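Local coordinates for putative phosphatase (PDB 3KYA), which is possibly a phosphatase, binds zinc and pairs an N-terminal IPT/TIG domain with a probable six-bladed beta-propeller, at residues L154-D159 with Q165-K170; A244-C249 with K268-R273; L261-Y266 with N298-L303; S447-D452 with F458-Q463. One frame throughout, in Å; residues are numbered along the deposited sequence. Where two conformers were deposited one is given.

Contact 1 of 4, residues L154-D159 with Q165-K170. With ZN (zinc ion), chain X.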
loop_
_atom_site.group_PDB
_atom_site.type_symbol
_atom_site.label_atom_id
_atom_site.label_comp_id
_atom_site.label_asym_id
_atom_site.label_seq_id
_atom_site.Cartn_x
_atom_site.Cartn_y
_atom_site.Cartn_z
ATOM N N LEU A 154 19.987 -0.153 27.067
ATOM C CA LEU A 154 19.836 0.738 25.923
ATOM C C LEU A 154 20.682 1.991 26.150
ATOM O O LEU A 154 20.418 2.782 27.080
ATOM C CB LEU A 154 18.364 1.110 25.736
ATOM C CG LEU A 154 18.052 2.045 24.572
ATOM C CD1 LEU A 154 18.522 1.435 23.227
ATOM C CD2 LEU A 154 16.554 2.361 24.544
ATOM N N TYR A 155 21.717 2.159 25.333
ATOM C CA TYR A 155 22.615 3.310 25.449
ATOM C C TYR A 155 22.155 4.444 24.537
ATOM O O TYR A 155 21.562 4.220 23.456
ATOM C CB TYR A 155 24.068 2.921 25.122
ATOM C CG TYR A 155 24.744 1.998 26.130
ATOM C CD1 TYR A 155 25.246 2.490 27.336
ATOM C CD2 TYR A 155 24.890 0.630 25.873
ATOM C CE1 TYR A 155 25.857 1.644 28.267
ATOM C CE2 TYR A 155 25.509 -0.227 26.802
ATOM C CZ TYR A 155 26.005 0.297 27.990
ATOM O OH TYR A 155 26.616 -0.531 28.923
ATOM N N ILE A 156 22.426 5.663 24.982
ATOM C CA ILE A 156 22.120 6.859 24.217
ATOM C C ILE A 156 23.325 7.799 24.245
ATOM O O ILE A 156 23.898 8.064 25.311
ATOM C CB ILE A 156 20.827 7.565 24.726
ATOM C CG1 ILE A 156 20.487 8.784 23.852
ATOM C CG2 ILE A 156 20.928 7.929 26.233
ATOM C CD1 ILE A 156 19.077 9.347 24.084
ATOM N N CYS A 157 23.725 8.255 23.059
ATOM C CA CYS A 157 24.802 9.218 22.914
ATOM C C CYS A 157 24.210 10.488 22.331
ATOM O O CYS A 157 23.195 10.449 21.601
ATOM C CB CYS A 157 25.949 8.693 22.049
ATOM S SG CYS A 157 25.566 8.339 20.327
ATOM N N TYR A 158 24.863 11.603 22.634
ATOM C CA TYR A 158 24.354 12.919 22.286
ATOM C C TYR A 158 25.342 13.851 21.628
ATOM O O TYR A 158 26.493 13.936 22.031
ATOM C CB TYR A 158 23.953 13.657 23.563
ATOM C CG TYR A 158 22.917 12.993 24.435
ATOM C CD1 TYR A 158 21.569 13.063 24.109
ATOM C CD2 TYR A 158 23.277 12.360 25.613
ATOM C CE1 TYR A 158 20.607 12.495 24.916
ATOM C CE2 TYR A 158 22.309 11.779 26.443
ATOM C CZ TYR A 158 20.974 11.840 26.073
ATOM O OH TYR A 158 20.002 11.279 26.875
ATOM N N ASP A 159 24.849 14.602 20.657
ATOM C CA ASP A 159 25.614 15.645 20.035
ATOM C C ASP A 159 25.382 16.906 20.884
ATOM O O ASP A 159 24.417 17.647 20.650
ATOM C CB ASP A 159 25.141 15.822 18.585
ATOM C CG ASP A 159 25.949 16.855 17.810
ATOM O OD1 ASP A 159 26.804 17.551 18.395
ATOM O OD2 ASP A 159 25.712 16.985 16.586
ATOM N N GLN A 165 24.749 7.829 28.216
ATOM C CA GLN A 165 23.864 7.335 29.267
ATOM C C GLN A 165 23.341 5.932 29.005
ATOM O O GLN A 165 23.295 5.459 27.861
ATOM C CB GLN A 165 22.694 8.305 29.452
ATOM C CG GLN A 165 23.111 9.682 29.976
ATOM C CD GLN A 165 21.912 10.555 30.309
ATOM O OE1 GLN A 165 21.042 10.792 29.465
ATOM N NE2 GLN A 165 21.859 11.040 31.550
ATOM N N LEU A 166 22.981 5.269 30.104
ATOM C CA LEU A 166 22.396 3.947 30.091
ATOM C C LEU A 166 20.941 4.044 30.531
ATOM O O LEU A 166 20.653 4.468 31.660
ATOM C CB LEU A 166 23.134 3.017 31.058
ATOM C CG LEU A 166 22.497 1.642 31.271
ATOM C CD1 LEU A 166 22.353 0.855 29.960
ATOM C CD2 LEU A 166 23.304 0.845 32.300
ATOM N N ILE A 167 20.046 3.639 29.630
ATOM C CA ILE A 167 18.617 3.515 29.900
ATOM C C ILE A 167 18.457 2.020 30.236
ATOM O O ILE A 167 18.474 1.175 29.328
ATOM C CB ILE A 167 17.774 3.920 28.660
ATOM C CG1 ILE A 167 18.099 5.363 28.226
ATOM C CG2 ILE A 167 16.275 3.704 28.908
ATOM C CD1 ILE A 167 17.712 5.696 26.729
ATOM N N ASP A 168 18.346 1.687 31.530
ATOM C CA ASP A 168 18.277 0.284 31.972
ATOM C C ASP A 168 16.808 -0.100 32.078
ATOM O O ASP A 168 16.104 0.291 33.003
ATOM C CB ASP A 168 19.042 0.067 33.293
ATOM C CG ASP A 168 19.260 -1.413 33.625
ATOM O OD1 ASP A 168 18.357 -2.225 33.341
ATOM O OD2 ASP A 168 20.332 -1.770 34.191
ATOM N N LEU A 169 16.349 -0.853 31.086
ATOM C CA LEU A 169 14.940 -1.216 30.956
ATOM C C LEU A 169 14.472 -2.209 32.012
ATOM O O LEU A 169 13.271 -2.318 32.276
ATOM C CB LEU A 169 14.696 -1.782 29.550
ATOM C CG LEU A 169 15.063 -0.826 28.411
ATOM C CD1 LEU A 169 15.004 -1.510 27.037
ATOM C CD2 LEU A 169 14.167 0.424 28.449
ATOM N N LYS A 170 15.403 -2.948 32.606
ATOM C CA LYS A 170 15.055 -3.930 33.633
ATOM C C LYS A 170 14.793 -3.266 34.981
ATOM O O LYS A 170 13.751 -3.520 35.596
ATOM C CB LYS A 170 16.151 -4.998 33.793
ATOM C CG LYS A 170 15.828 -6.091 34.839
ATOM C CD LYS A 170 17.052 -6.970 35.104
ATOM C CE LYS A 170 16.772 -8.053 36.124
ATOM N NZ LYS A 170 16.424 -7.531 37.479
HETATM ZN ZN ZN X . 21.395 -3.514 34.232
HETATM O O HOH W 1 19.800 -4.472 34.037
HETATM O O HOH W 2 22.352 -5.445 34.545
HETATM O O HOH W 3 22.814 -2.546 35.013
HETATM O O HOH W 4 21.240 -3.516 36.522
#
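Y158 OH donates to Q165 OE1 over 2.8 Å, arriving in the plane of the amide's carbonyl, with the ring and amide planes 60° apart. Q165 reaches the phenol because its CG lies opposite the carbonyl carbon (chi1 -65°) and its chain then runs extended; its NE2 bonds to S176 OG in the next strand. Beside it, on the same face, I156 CG2 packs 3.7 Å from Q165 CB, and L154 CB lies 4.1 Å from I167 CB. The reverse face carries a CH-pi contact: L166 CD1 sits over the Y155 ring, 4.2 Å from its centroid. Beneath these side chains runs an antiparallel beta hairpin, in which L154/I167 and I156/Q165 are hydrogen-bonded pairs and Y155/L166 is a non-hydrogen-bonded one; I167 N to L154 O is short at 2.7 Å. Just past the pairing, D168 OD2 binds a zinc ion at 2.0 Å, joined there by H153. D168 OD1 closes an Asx turn by accepting from K170 N at 3.1 Å, and it also takes a bond from a zinc-bound water. Turn and water together hold the carboxylate with OD2 on the metal, and four waters beside two protein ligands imply a largely hydrated zinc.

Contact 2 of 4, residues A244-C249 with K268-R273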
loop_
_atom_site.group_PDB
_atom_site.type_symbol
_atom_site.label_atom_id
_atom_site.label_comp_id
_atom_site.label_asym_id
_atom_site.label_seq_id
_atom_site.Cartn_x
_atom_site.Cartn_y
_atom_site.Cartn_z
ATOM N N ALA A 244 40.788 5.990 14.995
ATOM C CA ALA A 244 40.813 6.699 13.711
ATOM C C ALA A 244 40.679 8.203 13.913
ATOM O O ALA A 244 39.879 8.669 14.731
ATOM C CB ALA A 244 39.721 6.181 12.778
ATOM N N ALA A 245 41.480 8.957 13.166
ATOM C CA ALA A 245 41.465 10.411 13.223
ATOM C C ALA A 245 41.613 11.036 11.836
ATOM O O ALA A 245 42.645 10.849 11.183
ATOM C CB ALA A 245 42.589 10.927 14.129
ATOM N N TYR A 246 40.567 11.737 11.394
ATOM C CA TYR A 246 40.630 12.556 10.178
ATOM C C TYR A 246 40.029 13.913 10.563
ATOM O O TYR A 246 40.775 14.846 10.875
ATOM C CB TYR A 246 39.952 11.905 8.967
ATOM C CG TYR A 246 40.098 12.768 7.733
ATOM C CD1 TYR A 246 41.343 12.921 7.122
ATOM C CD2 TYR A 246 39.022 13.462 7.207
ATOM C CE1 TYR A 246 41.508 13.727 6.005
ATOM C CE2 TYR A 246 39.175 14.277 6.076
ATOM C CZ TYR A 246 40.425 14.406 5.489
ATOM O OH TYR A 246 40.600 15.203 4.378
ATOM N N LYS A 247 38.700 14.003 10.561
ATOM C CA LYS A 247 37.952 15.172 11.024
ATOM C C LYS A 247 36.491 15.062 10.620
ATOM O O LYS A 247 36.153 14.348 9.674
ATOM C CB LYS A 247 38.490 16.505 10.478
ATOM C CG LYS A 247 38.431 16.658 8.968
ATOM C CD LYS A 247 38.927 18.042 8.534
ATOM C CE LYS A 247 38.993 18.143 7.042
ATOM N NZ LYS A 247 39.454 19.484 6.568
ATOM N N GLN A 248 35.641 15.780 11.338
ATOM C CA GLN A 248 34.227 15.912 10.987
ATOM C C GLN A 248 33.485 14.603 10.711
ATOM O O GLN A 248 32.718 14.488 9.742
ATOM C CB GLN A 248 34.127 16.839 9.766
ATOM C CG GLN A 248 34.718 18.210 10.019
ATOM C CD GLN A 248 34.645 19.102 8.807
ATOM O OE1 GLN A 248 35.153 18.763 7.742
ATOM N NE2 GLN A 248 34.014 20.244 8.961
ATOM N N CYS A 249 33.712 13.610 11.563
ATOM C CA CYS A 249 33.015 12.330 11.431
ATOM C C CYS A 249 31.578 12.478 11.945
ATOM O O CYS A 249 31.341 13.149 12.952
ATOM C CB CYS A 249 33.755 11.252 12.205
ATOM S SG CYS A 249 33.087 9.607 11.996
ATOM N N LYS A 268 34.335 16.113 2.541
ATOM C CA LYS A 268 34.015 15.799 1.138
ATOM C C LYS A 268 33.014 14.643 1.019
ATOM O O LYS A 268 32.747 14.148 -0.073
ATOM C CB LYS A 268 35.285 15.437 0.379
ATOM C CG LYS A 268 36.293 16.564 0.278
ATOM C CD LYS A 268 37.576 16.059 -0.359
ATOM C CE LYS A 268 38.557 17.186 -0.597
ATOM N NZ LYS A 268 39.869 16.680 -1.079
ATOM N N GLY A 269 32.464 14.210 2.150
ATOM C CA GLY A 269 31.550 13.067 2.170
ATOM C C GLY A 269 32.271 11.750 1.917
ATOM O O GLY A 269 31.715 10.836 1.309
ATOM N N GLN A 270 33.521 11.664 2.364
ATOM C CA GLN A 270 34.314 10.443 2.233
ATOM C C GLN A 270 33.726 9.283 3.034
ATOM O O GLN A 270 33.142 9.500 4.088
ATOM C CB GLN A 270 35.738 10.626 2.782
ATOM C CG GLN A 270 36.658 11.663 2.144
ATOM C CD GLN A 270 36.596 13.058 2.752
ATOM O OE1 GLN A 270 35.556 13.523 3.195
ATOM N NE2 GLN A 270 37.723 13.759 2.706
ATOM N N VAL A 271 33.907 8.065 2.534
ATOM C CA VAL A 271 33.590 6.849 3.275
ATOM C C VAL A 271 34.893 6.060 3.388
ATOM O O VAL A 271 35.519 5.743 2.370
ATOM C CB VAL A 271 32.468 5.999 2.637
ATOM C CG1 VAL A 271 32.358 4.640 3.331
ATOM C CG2 VAL A 271 31.131 6.744 2.705
ATOM N N PHE A 272 35.307 5.786 4.630
ATOM C CA PHE A 272 36.529 5.046 4.931
ATOM C C PHE A 272 36.199 3.658 5.467
ATOM O O PHE A 272 35.205 3.488 6.172
ATOM C CB PHE A 272 37.380 5.766 5.986
ATOM C CG PHE A 272 37.833 7.137 5.587
ATOM C CD1 PHE A 272 38.875 7.299 4.690
ATOM C CD2 PHE A 272 37.254 8.263 6.146
ATOM C CE1 PHE A 272 39.303 8.567 4.327
ATOM C CE2 PHE A 272 37.680 9.536 5.789
ATOM C CZ PHE A 272 38.703 9.684 4.877
ATOM N N ARG A 273 37.054 2.686 5.146
ATOM C CA ARG A 273 36.909 1.290 5.568
ATOM C C ARG A 273 38.128 0.840 6.365
ATOM O O ARG A 273 39.255 0.889 5.857
ATOM C CB ARG A 273 36.789 0.388 4.339
ATOM C CG ARG A 273 36.543 -1.098 4.614
ATOM C CD ARG A 273 36.669 -1.906 3.332
ATOM N NE ARG A 273 36.308 -3.320 3.469
ATOM C CZ ARG A 273 37.071 -4.264 4.016
ATOM N NH1 ARG A 273 38.254 -3.964 4.539
ATOM N NH2 ARG A 273 36.638 -5.518 4.061
#
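Q270 turns sharply at chi2 (90°), which lifts its amide off the strand, while Y246, its CG trans to the backbone N, swings its ring across to meet it. The side chains cross at about a right angle, with ring and amide planes 73° apart. Q270 NE2 lies 3.6 Å from Y246 OH and 3.7 Å from Y246 CE2, without a hydrogen bond between the two side chains; instead both Y246 OH and Q270 NE2 are hydrogen-bonded to E267 OE1, so one carboxylate oxygen gathers the two groups. At the amide's other end, Q270 OE1 accepts from K268 N at 2.9 Å, the donor lying above the carbonyl plane. Strand 240-246 edges one four-stranded antiparallel sheet and strand 270-274 belongs to the next, so the contact joins adjacent blades of the probable beta-propeller. An alanine at Q270 is likely to cost E267 OE1 one of these two donors, leave K268 N without its acceptor and open a gap beside the tyrosine ring. Further along the strand, F272 CZ lies over a face of the Y246 ring, and Y246 CD2 approaches F272 CE2 to 4.4 Å. The ring planes incline at 55°, and F272 also meets F263.

Contact 3 of 4, residues L261-Y266 with N298-L303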
loop_
_atom_site.group_PDB
_atom_site.type_symbol
_atom_site.label_atom_id
_atom_site.label_comp_id
_atom_site.label_asym_id
_atom_site.label_seq_id
_atom_site.Cartn_x
_atom_site.Cartn_y
_atom_site.Cartn_z
ATOM N N LEU A 261 34.748 -1.969 9.731
ATOM C CA LEU A 261 34.193 -0.692 10.157
ATOM C C LEU A 261 34.146 0.354 9.038
ATOM O O LEU A 261 35.150 0.602 8.367
ATOM C CB LEU A 261 35.028 -0.124 11.303
ATOM C CG LEU A 261 34.538 1.188 11.940
ATOM C CD1 LEU A 261 33.204 0.996 12.670
ATOM C CD2 LEU A 261 35.600 1.750 12.871
ATOM N N TYR A 262 32.976 0.963 8.856
ATOM C CA TYR A 262 32.800 2.055 7.915
ATOM C C TYR A 262 32.543 3.349 8.681
ATOM O O TYR A 262 31.719 3.378 9.602
ATOM C CB TYR A 262 31.666 1.743 6.930
ATOM C CG TYR A 262 32.013 0.579 6.028
ATOM C CD1 TYR A 262 32.832 0.752 4.908
ATOM C CD2 TYR A 262 31.576 -0.709 6.323
ATOM C CE1 TYR A 262 33.175 -0.321 4.106
ATOM C CE2 TYR A 262 31.905 -1.780 5.520
ATOM C CZ TYR A 262 32.711 -1.588 4.419
ATOM O OH TYR A 262 33.052 -2.666 3.640
ATOM N N PHE A 263 33.311 4.396 8.372
ATOM C CA PHE A 263 33.084 5.711 8.974
ATOM C C PHE A 263 33.319 6.795 7.905
ATOM O O PHE A 263 34.003 6.547 6.901
ATOM C CB PHE A 263 33.925 5.924 10.237
ATOM C CG PHE A 263 35.404 5.981 9.990
ATOM C CD1 PHE A 263 36.146 4.821 9.870
ATOM C CD2 PHE A 263 36.054 7.201 9.920
ATOM C CE1 PHE A 263 37.511 4.876 9.645
ATOM C CE2 PHE A 263 37.428 7.271 9.675
ATOM C CZ PHE A 263 38.153 6.111 9.545
ATOM N N ASN A 264 32.727 7.972 8.103
ATOM C CA ASN A 264 32.827 9.048 7.104
ATOM C C ASN A 264 33.506 10.323 7.585
ATOM O O ASN A 264 34.015 10.404 8.699
ATOM C CB ASN A 264 31.419 9.448 6.626
ATOM C CG ASN A 264 30.724 10.415 7.587
ATOM O OD1 ASN A 264 30.832 10.286 8.819
ATOM N ND2 ASN A 264 30.003 11.384 7.030
ATOM N N SER A 265 33.548 11.303 6.679
ATOM C CA SER A 265 33.888 12.670 7.006
ATOM C C SER A 265 32.940 13.555 6.196
ATOM O O SER A 265 32.717 13.329 4.995
ATOM C CB SER A 265 35.335 13.037 6.694
ATOM O OG SER A 265 35.545 14.426 6.927
ATOM N N TYR A 266 32.377 14.545 6.868
ATOM C CA TYR A 266 31.542 15.562 6.242
ATOM C C TYR A 266 32.310 16.428 5.226
ATOM O O TYR A 266 31.725 16.934 4.255
ATOM C CB TYR A 266 30.964 16.410 7.369
ATOM C CG TYR A 266 30.425 17.797 7.080
ATOM C CD1 TYR A 266 31.276 18.896 7.019
ATOM C CD2 TYR A 266 29.058 18.028 7.010
ATOM C CE1 TYR A 266 30.788 20.165 6.825
ATOM C CE2 TYR A 266 28.556 19.296 6.827
ATOM C CZ TYR A 266 29.424 20.356 6.738
ATOM O OH TYR A 266 28.929 21.604 6.552
ATOM N N ASN A 298 46.366 2.741 2.923
ATOM C CA ASN A 298 46.138 1.308 2.727
ATOM C C ASN A 298 45.340 0.666 3.867
ATOM O O ASN A 298 44.649 -0.325 3.636
ATOM C CB ASN A 298 47.460 0.544 2.557
ATOM C CG ASN A 298 48.131 0.800 1.219
ATOM O OD1 ASN A 298 47.500 1.239 0.254
ATOM N ND2 ASN A 298 49.418 0.490 1.146
ATOM N N THR A 299 45.436 1.211 5.083
ATOM C CA THR A 299 44.728 0.673 6.257
ATOM C C THR A 299 43.342 1.322 6.462
ATOM O O THR A 299 42.370 0.647 6.818
ATOM C CB THR A 299 45.594 0.833 7.519
ATOM O OG1 THR A 299 45.789 2.224 7.801
ATOM C CG2 THR A 299 46.952 0.167 7.316
ATOM N N PHE A 300 43.257 2.637 6.249
ATOM C CA PHE A 300 41.985 3.370 6.337
ATOM C C PHE A 300 41.626 3.662 4.890
ATOM O O PHE A 300 41.866 4.762 4.388
ATOM C CB PHE A 300 42.109 4.667 7.126
ATOM C CG PHE A 300 42.639 4.483 8.517
ATOM C CD1 PHE A 300 41.779 4.178 9.564
ATOM C CD2 PHE A 300 43.995 4.607 8.778
ATOM C CE1 PHE A 300 42.267 4.003 10.852
ATOM C CE2 PHE A 300 44.491 4.434 10.059
ATOM C CZ PHE A 300 43.630 4.132 11.098
ATOM N N LYS A 301 41.068 2.665 4.211
ATOM C CA LYS A 301 40.802 2.783 2.772
ATOM C C LYS A 301 39.627 3.702 2.430
ATOM O O LYS A 301 38.512 3.471 2.886
ATOM C CB LYS A 301 40.572 1.386 2.181
ATOM C CG LYS A 301 40.499 1.347 0.671
ATOM C CD LYS A 301 40.372 -0.071 0.104
ATOM C CE LYS A 301 40.090 0.001 -1.420
ATOM N NZ LYS A 301 40.083 -1.323 -2.115
ATOM N N GLN A 302 39.885 4.730 1.611
ATOM C CA GLN A 302 38.836 5.656 1.158
ATOM C C GLN A 302 38.184 5.072 -0.095
ATOM O O GLN A 302 38.771 5.087 -1.162
ATOM C CB GLN A 302 39.387 7.063 0.891
ATOM C CG GLN A 302 38.342 8.064 0.366
ATOM C CD GLN A 302 38.855 9.494 0.265
ATOM O OE1 GLN A 302 39.657 9.946 1.088
ATOM N NE2 GLN A 302 38.365 10.223 -0.725
ATOM N N LEU A 303 36.960 4.566 0.038
ATOM C CA LEU A 303 36.277 3.909 -1.073
ATOM C C LEU A 303 35.757 4.876 -2.126
ATOM O O LEU A 303 35.837 4.595 -3.325
ATOM C CB LEU A 303 35.100 3.067 -0.556
ATOM C CG LEU A 303 35.413 1.971 0.470
ATOM C CD1 LEU A 303 34.159 1.160 0.794
ATOM C CD2 LEU A 303 36.511 1.062 -0.033
#
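F263 and F300 meet within one blade of the probable beta-propeller, a four-stranded antiparallel sheet in which strands 261-265 and 300-305 are separated by strand 270-274. Backbones stay apart, the nearest CA pair being Y262 and F300 at 9.4 Å, and side chains on both faces of the sheet bridge the middle strand. The buried face is the more closely enclosed. There F263 takes the position between backbone N and carbonyl carbon (chi1 66°), which swings its ring toward the far strand until its edge, at CZ, comes 4.1 Å from F300 CD1. A244 of the neighbouring sheet touches both rings, F272 meets F263 and L274 touches F300, so the pair belongs to the apolar layer between blades. The opposite face is looser: L303 is partly exposed and shares it with solvent-exposed K301, whose NZ forms a salt bridge with E345. Y262 stands there with its OH hydrogen-bonded to E260 OE2 and its ring edge-to-face with F346. L303 crosses the tyrosine at about a right angle, and its single close approach is a methyl at the ring's edge, near the ring plane: L303 CD1 to Y262 CE1, 3.8 Å.

Contact 4 of 4, residues S447-D452 with F458-Q463. With EDO (1,2-ethanediol), chain K.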
loop_
_atom_site.group_PDB
_atom_site.type_symbol
_atom_site.label_atom_id
_atom_site.label_comp_id
_atom_site.label_asym_id
_atom_site.label_seq_id
_atom_site.Cartn_x
_atom_site.Cartn_y
_atom_site.Cartn_z
ATOM N N SER A 447 15.177 12.039 16.746
ATOM C CA SER A 447 16.556 11.814 16.266
ATOM C C SER A 447 17.092 10.379 16.375
ATOM O O SER A 447 17.934 9.974 15.570
ATOM C CB SER A 447 17.512 12.759 17.027
ATOM O OG SER A 447 17.425 12.553 18.438
ATOM N N GLY A 448 16.626 9.636 17.374
ATOM C CA GLY A 448 17.089 8.272 17.638
ATOM C C GLY A 448 15.994 7.231 17.488
ATOM O O GLY A 448 14.813 7.518 17.739
ATOM N N LEU A 449 16.391 6.022 17.084
ATOM C CA LEU A 449 15.461 4.928 16.838
ATOM C C LEU A 449 16.160 3.579 16.896
ATOM O O LEU A 449 17.237 3.402 16.302
ATOM C CB LEU A 449 14.822 5.081 15.439
ATOM C CG LEU A 449 13.706 4.109 15.057
ATOM C CD1 LEU A 449 12.468 4.372 15.899
ATOM C CD2 LEU A 449 13.363 4.200 13.538
ATOM N N VAL A 450 15.560 2.644 17.627
ATOM C CA VAL A 450 16.033 1.248 17.673
ATOM C C VAL A 450 14.819 0.339 17.656
ATOM O O VAL A 450 13.720 0.764 18.013
ATOM C CB VAL A 450 16.889 0.899 18.925
ATOM C CG1 VAL A 450 18.264 1.513 18.830
ATOM C CG2 VAL A 450 16.177 1.283 20.227
ATOM N N TYR A 451 15.027 -0.918 17.269
ATOM C CA TYR A 451 13.970 -1.923 17.266
ATOM C C TYR A 451 14.472 -3.188 17.928
ATOM O O TYR A 451 15.548 -3.683 17.584
ATOM C CB TYR A 451 13.529 -2.240 15.829
ATOM C CG TYR A 451 12.376 -3.212 15.706
ATOM C CD1 TYR A 451 11.066 -2.812 15.981
ATOM C CD2 TYR A 451 12.572 -4.507 15.237
ATOM C CE1 TYR A 451 9.988 -3.701 15.852
ATOM C CE2 TYR A 451 11.498 -5.393 15.080
ATOM C CZ TYR A 451 10.211 -4.980 15.387
ATOM O OH TYR A 451 9.138 -5.847 15.235
ATOM N N ASP A 452 13.722 -3.667 18.919
ATOM C CA ASP A 452 14.000 -4.935 19.573
ATOM C C ASP A 452 13.247 -5.965 18.732
ATOM O O ASP A 452 11.998 -5.984 18.735
ATOM C CB ASP A 452 13.523 -4.901 21.023
ATOM C CG ASP A 452 13.822 -6.182 21.774
ATOM O OD1 ASP A 452 13.793 -7.281 21.166
ATOM O OD2 ASP A 452 14.050 -6.092 23.004
ATOM N N PHE A 458 9.754 -0.677 19.172
ATOM C CA PHE A 458 10.688 0.379 18.896
ATOM C C PHE A 458 10.862 1.258 20.123
ATOM O O PHE A 458 9.922 1.435 20.901
ATOM C CB PHE A 458 10.154 1.331 17.813
ATOM C CG PHE A 458 9.951 0.716 16.446
ATOM C CD1 PHE A 458 8.751 0.092 16.110
ATOM C CD2 PHE A 458 10.924 0.867 15.461
ATOM C CE1 PHE A 458 8.553 -0.424 14.827
ATOM C CE2 PHE A 458 10.736 0.361 14.180
ATOM C CZ PHE A 458 9.551 -0.285 13.859
ATOM N N TYR A 459 12.075 1.785 20.291
ATOM C CA TYR A 459 12.335 2.870 21.232
ATOM C C TYR A 459 12.732 4.064 20.367
ATOM O O TYR A 459 13.522 3.931 19.426
ATOM C CB TYR A 459 13.445 2.549 22.231
ATOM C CG TYR A 459 13.036 1.468 23.181
ATOM C CD1 TYR A 459 12.367 1.773 24.355
ATOM C CD2 TYR A 459 13.284 0.131 22.891
ATOM C CE1 TYR A 459 11.967 0.783 25.223
ATOM C CE2 TYR A 459 12.913 -0.864 23.764
ATOM C CZ TYR A 459 12.246 -0.533 24.923
ATOM O OH TYR A 459 11.846 -1.512 25.798
ATOM N N VAL A 460 12.190 5.230 20.696
ATOM C CA VAL A 460 12.403 6.433 19.930
ATOM C C VAL A 460 12.935 7.541 20.820
ATOM O O VAL A 460 12.399 7.756 21.897
ATOM C CB VAL A 460 11.069 6.931 19.358
ATOM C CG1 VAL A 460 11.294 8.170 18.495
ATOM C CG2 VAL A 460 10.353 5.804 18.573
ATOM N N HIS A 461 13.963 8.260 20.371
ATOM C CA HIS A 461 14.454 9.405 21.109
ATOM C C HIS A 461 13.804 10.672 20.565
ATOM O O HIS A 461 14.122 11.118 19.447
ATOM C CB HIS A 461 15.976 9.507 21.059
ATOM C CG HIS A 461 16.512 10.736 21.720
ATOM N ND1 HIS A 461 17.588 11.448 21.222
ATOM C CD2 HIS A 461 16.062 11.434 22.791
ATOM C CE1 HIS A 461 17.814 12.491 22.000
ATOM N NE2 HIS A 461 16.893 12.519 22.948
ATOM N N ASP A 462 12.881 11.226 21.356
ATOM C CA ASP A 462 12.140 12.437 21.007
ATOM C C ASP A 462 12.945 13.581 21.653
ATOM O O ASP A 462 12.762 13.938 22.817
ATOM C CB ASP A 462 10.709 12.309 21.513
ATOM C CG ASP A 462 9.786 13.402 21.016
ATOM O OD1 ASP A 462 10.253 14.513 20.723
ATOM O OD2 ASP A 462 8.563 13.141 20.974
ATOM N N GLN A 463 13.885 14.083 20.861
ATOM C CA GLN A 463 14.835 15.107 21.294
ATOM C C GLN A 463 14.203 16.357 21.885
ATOM O O GLN A 463 14.639 16.809 22.940
ATOM C CB GLN A 463 15.725 15.538 20.121
ATOM C CG GLN A 463 16.800 16.549 20.486
ATOM C CD GLN A 463 17.261 17.356 19.285
ATOM O OE1 GLN A 463 16.927 17.034 18.141
ATOM N NE2 GLN A 463 18.023 18.410 19.536
HETATM C C1 EDO K . 6.449 -4.289 12.565
HETATM O O1 EDO K . 5.905 -3.132 11.923
HETATM C C2 EDO K . 6.596 -3.989 14.050
HETATM O O2 EDO K . 6.564 -5.202 14.804
#
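S447 N donates to H461 O at 3.0 Å, nearly straight down the carbonyl axis, whereas H461 N reaches G448 O at 2.9 Å from 50° out of the carbonyl plane. S447 and G448 thus both face H461, a classic beta bulge in this antiparallel hairpin. V450 and Y459 form a regular hydrogen-bonded pair. At the bulge, G448 CA comes 3.8 Å from H461 CB, where a side chain on the glycine would collide. Outward, L449 CD1 touches V460 CG2 at 3.7 Å and F458 CD2 at 3.9 Å, and V450 CG2 meets the edge of the Y459 ring. With CG opposite the backbone N (chi1 -176°), Y451 lays its ring edge over the F458 face, CD1 above the ring centre, centroids 4.6 Å apart and planes at 54°. V378 and V380 of the adjacent sheet also pack on F458. A serine in place of F458 would probably leave the Y451 edge without its aromatic face and open a gap beside L449. Y451 OH holds a 1,2-ethanediol, probably from crystallisation. The ends differ: S447 OG and H461 NE2 find partners in G142 N and F138 O, whereas Y451 and F458 meet as rings, with a D452-K151 salt bridge beside them.

Overall arrangement
The four contacts fall into two clusters. Contacts 2 and 3 lie 6 Å apart between centres and interlock, because strand 270-274 of contact 2 runs between the two strands of contact 3: F272 N is 2.7 Å from F263 O, and R273 N is 2.8 Å from K301 O. Contacts 1 and 4, hairpins of neighbouring sheets, have centres 11 Å apart and touch directly, as where L154 CD1 packs 3.8 Å from V450 CG2. About 26 Å separates the centres of contacts 1 and 2. Contact 1 alone of the four supplies a ligand, D168, to a bound zinc; the Y459 side chain of contact 4 lies about 10 Å from that of D168.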